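Local atomic coordinates of glutathione transferase lambda1 (PDB entry 4PQH), a protein that binds glutathione and probably transfers it to electrophilic substrates, as a Lambda-class glutathione transferase of poplar. Residues 146-151 against 177-182. Residues are numbered along the deposited sequence; the frame is centred on the assembly and turned at random.
Sequences AAFDYI and PFIERF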
loop_
_atom_site.group_PDB
_atom_site.type_symbol
_atom_site.label_atom_id
_atom_site.label_comp_id
_atom_site.label_asym_id
_atom_site.label_seq_id
_atom_site.Cartn_x
_atom_site.Cartn_y
_atom_site.Cartn_z
ATOM N N ALA A 146 -17.456 7.106 10.607
ATOM C CA ALA A 146 -16.967 6.448 11.814
ATOM C C ALA A 146 -15.556 5.915 11.610
ATOM O O ALA A 146 -14.726 5.973 12.515
ATOM C CB ALA A 146 -17.899 5.323 12.209
ATOM N N ALA A 147 -15.277 5.416 10.413
ATOM C CA ALA A 147 -13.961 4.873 10.108
ATOM C C ALA A 147 -12.919 5.980 10.100
ATOM O O ALA A 147 -11.813 5.829 10.645
ATOM C CB ALA A 147 -13.984 4.147 8.773
ATOM N N PHE A 148 -13.263 7.106 9.491
ATOM C CA PHE A 148 -12.323 8.221 9.470
ATOM C C PHE A 148 -12.212 8.907 10.827
ATOM O O PHE A 148 -11.177 9.505 11.136
ATOM C CB PHE A 148 -12.629 9.194 8.328
ATOM C CG PHE A 148 -12.116 8.726 6.996
ATOM C CD1 PHE A 148 -10.769 8.866 6.684
ATOM C CD2 PHE A 148 -12.959 8.117 6.073
ATOM C CE1 PHE A 148 -10.270 8.432 5.470
ATOM C CE2 PHE A 148 -12.464 7.682 4.847
ATOM C CZ PHE A 148 -11.115 7.837 4.551
ATOM N N ASP A 149 -13.252 8.806 11.645
ATOM C CA ASP A 149 -13.168 9.238 13.039
ATOM C C ASP A 149 -12.139 8.397 13.797
ATOM O O ASP A 149 -11.343 8.927 14.591
ATOM C CB ASP A 149 -14.527 9.132 13.728
ATOM C CG ASP A 149 -15.480 10.217 13.307
ATOM O OD1 ASP A 149 -15.037 11.198 12.668
ATOM O OD2 ASP A 149 -16.678 10.086 13.627
ATOM N N TYR A 150 -12.130 7.093 13.543
ATOM C CA TYR A 150 -11.159 6.208 14.174
ATOM C C TYR A 150 -9.741 6.622 13.779
ATOM O O TYR A 150 -8.840 6.682 14.619
ATOM C CB TYR A 150 -11.421 4.747 13.794
ATOM C CG TYR A 150 -10.511 3.767 14.497
ATOM C CD1 TYR A 150 -9.252 3.472 13.988
ATOM C CD2 TYR A 150 -10.905 3.145 15.675
ATOM C CE1 TYR A 150 -8.409 2.583 14.632
ATOM C CE2 TYR A 150 -10.074 2.249 16.323
ATOM C CZ TYR A 150 -8.824 1.974 15.798
ATOM O OH TYR A 150 -7.988 1.086 16.442
ATOM N N ILE A 151 -9.553 6.913 12.501
ATOM C CA ILE A 151 -8.259 7.348 11.983
ATOM C C ILE A 151 -7.817 8.671 12.620
ATOM O O ILE A 151 -6.659 8.823 13.034
ATOM C CB ILE A 151 -8.301 7.483 10.438
ATOM C CG1 ILE A 151 -8.536 6.110 9.795
ATOM C CG2 ILE A 151 -7.037 8.142 9.900
ATOM C CD1 ILE A 151 -7.519 5.073 10.202
ATOM N N PRO A 177 -2.656 3.975 0.046
ATOM C CA PRO A 177 -3.394 3.664 -1.193
ATOM C C PRO A 177 -4.909 3.658 -1.027
ATOM O O PRO A 177 -5.642 3.967 -1.965
ATOM C CB PRO A 177 -2.917 2.246 -1.526
ATOM C CG PRO A 177 -1.534 2.178 -0.906
ATOM C CD PRO A 177 -1.750 2.872 0.411
ATOM N N PHE A 178 -5.374 3.328 0.167
ATOM C CA PHE A 178 -6.799 3.280 0.417
ATOM C C PHE A 178 -7.402 4.650 0.673
ATOM O O PHE A 178 -8.452 4.977 0.113
ATOM C CB PHE A 178 -7.086 2.246 1.495
ATOM C CG PHE A 178 -6.767 0.859 1.033
ATOM C CD1 PHE A 178 -7.690 0.147 0.280
ATOM C CD2 PHE A 178 -5.518 0.307 1.257
ATOM C CE1 PHE A 178 -7.389 -1.099 -0.197
ATOM C CE2 PHE A 178 -5.213 -0.948 0.774
ATOM C CZ PHE A 178 -6.162 -1.659 0.051
ATOM N N ILE A 179 -6.719 5.490 1.445
ATOM C CA ILE A 179 -7.181 6.861 1.620
ATOM C C ILE A 179 -7.126 7.620 0.280
ATOM O O ILE A 179 -8.022 8.403 -0.041
ATOM C CB ILE A 179 -6.410 7.565 2.753
ATOM C CG1 ILE A 179 -6.746 6.872 4.081
ATOM C CG2 ILE A 179 -6.752 9.049 2.790
ATOM C CD1 ILE A 179 -6.004 7.425 5.288
ATOM N N GLU A 180 -6.106 7.326 -0.524
ATOM C CA GLU A 180 -5.955 7.912 -1.855
ATOM C C GLU A 180 -7.182 7.658 -2.728
ATOM O O GLU A 180 -7.580 8.509 -3.510
ATOM C CB GLU A 180 -4.710 7.331 -2.532
ATOM C CG GLU A 180 -4.517 7.709 -3.983
ATOM C CD GLU A 180 -3.297 7.042 -4.597
ATOM O OE1 GLU A 180 -2.250 6.978 -3.921
ATOM O OE2 GLU A 180 -3.374 6.590 -5.757
ATOM N N ARG A 181 -7.777 6.477 -2.588
ATOM C CA ARG A 181 -8.938 6.118 -3.393
ATOM C C ARG A 181 -10.243 6.552 -2.733
ATOM O O ARG A 181 -11.144 7.054 -3.407
ATOM C CB ARG A 181 -8.938 4.615 -3.670
ATOM C CG ARG A 181 -7.890 4.206 -4.689
ATOM C CD ARG A 181 -7.448 2.766 -4.494
ATOM N NE ARG A 181 -6.525 2.343 -5.544
ATOM C CZ ARG A 181 -5.239 2.671 -5.589
ATOM N NH1 ARG A 181 -4.712 3.432 -4.639
ATOM N NH2 ARG A 181 -4.479 2.236 -6.587
ATOM N N PHE A 182 -10.343 6.380 -1.417
ATOM C CA PHE A 182 -11.595 6.669 -0.724
ATOM C C PHE A 182 -11.893 8.158 -0.675
ATOM O O PHE A 182 -13.057 8.567 -0.748
ATOM C CB PHE A 182 -11.614 6.105 0.700
ATOM C CG PHE A 182 -11.473 4.603 0.779
ATOM C CD1 PHE A 182 -11.776 3.789 -0.307
ATOM C CD2 PHE A 182 -11.041 4.007 1.954
ATOM C CE1 PHE A 182 -11.651 2.399 -0.214
ATOM C CE2 PHE A 182 -10.913 2.637 2.053
ATOM C CZ PHE A 182 -11.217 1.825 0.966
#
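The Phe148 ring meets CB of Phe182 at its edge, close to the ring plane, with CZ of Phe148 4.3 Å from that carbon. Ile179 comes at the same ring obliquely: its CG1 lies 4.1 Å from CE1 of Phe148, and the two side chains run alongside one another, pointing opposite ways. Phe182 is approached through its CB; the carbonyl oxygen of Phe178 sits against one face of the Phe182 ring, 3.1 Å from its plane and nearer the ring's periphery than its centre. In Phe148, CG stands anti to the carbonyl carbon (chi1 -80°), which sends the ring out from helix 144-154 toward helix 170-190. The nearest CA atoms, those of Phe148 and Ile179, remain 9.5 Å apart, a gap that side chains alone bridge.

Helix 113-137 adds Phe129, packed edge-to-face with Phe148, and Asn133, which touches both Phe148 and Phe182. From helix 199-208, Leu201 reaches Phe148 and Trp204 reaches Ile179. The contact thus lies in the core of the all-helical C-terminal domain of the GST fold. On the segment 177-182, Arg181 NH1 donates a hydrogen bond to Pro177 O at 2.9 Å and is also hydrogen-bonded to Gln40 OE1, linking this helix to the thioredoxin-like domain; the side chain of Phe182 is about 11 Å from the bound glutathione.

No hydrogen bond or salt bridge crosses between the two segments. All three touching residues are buried and meet through carbon atoms, so the association rests on dispersion and the exclusion of water.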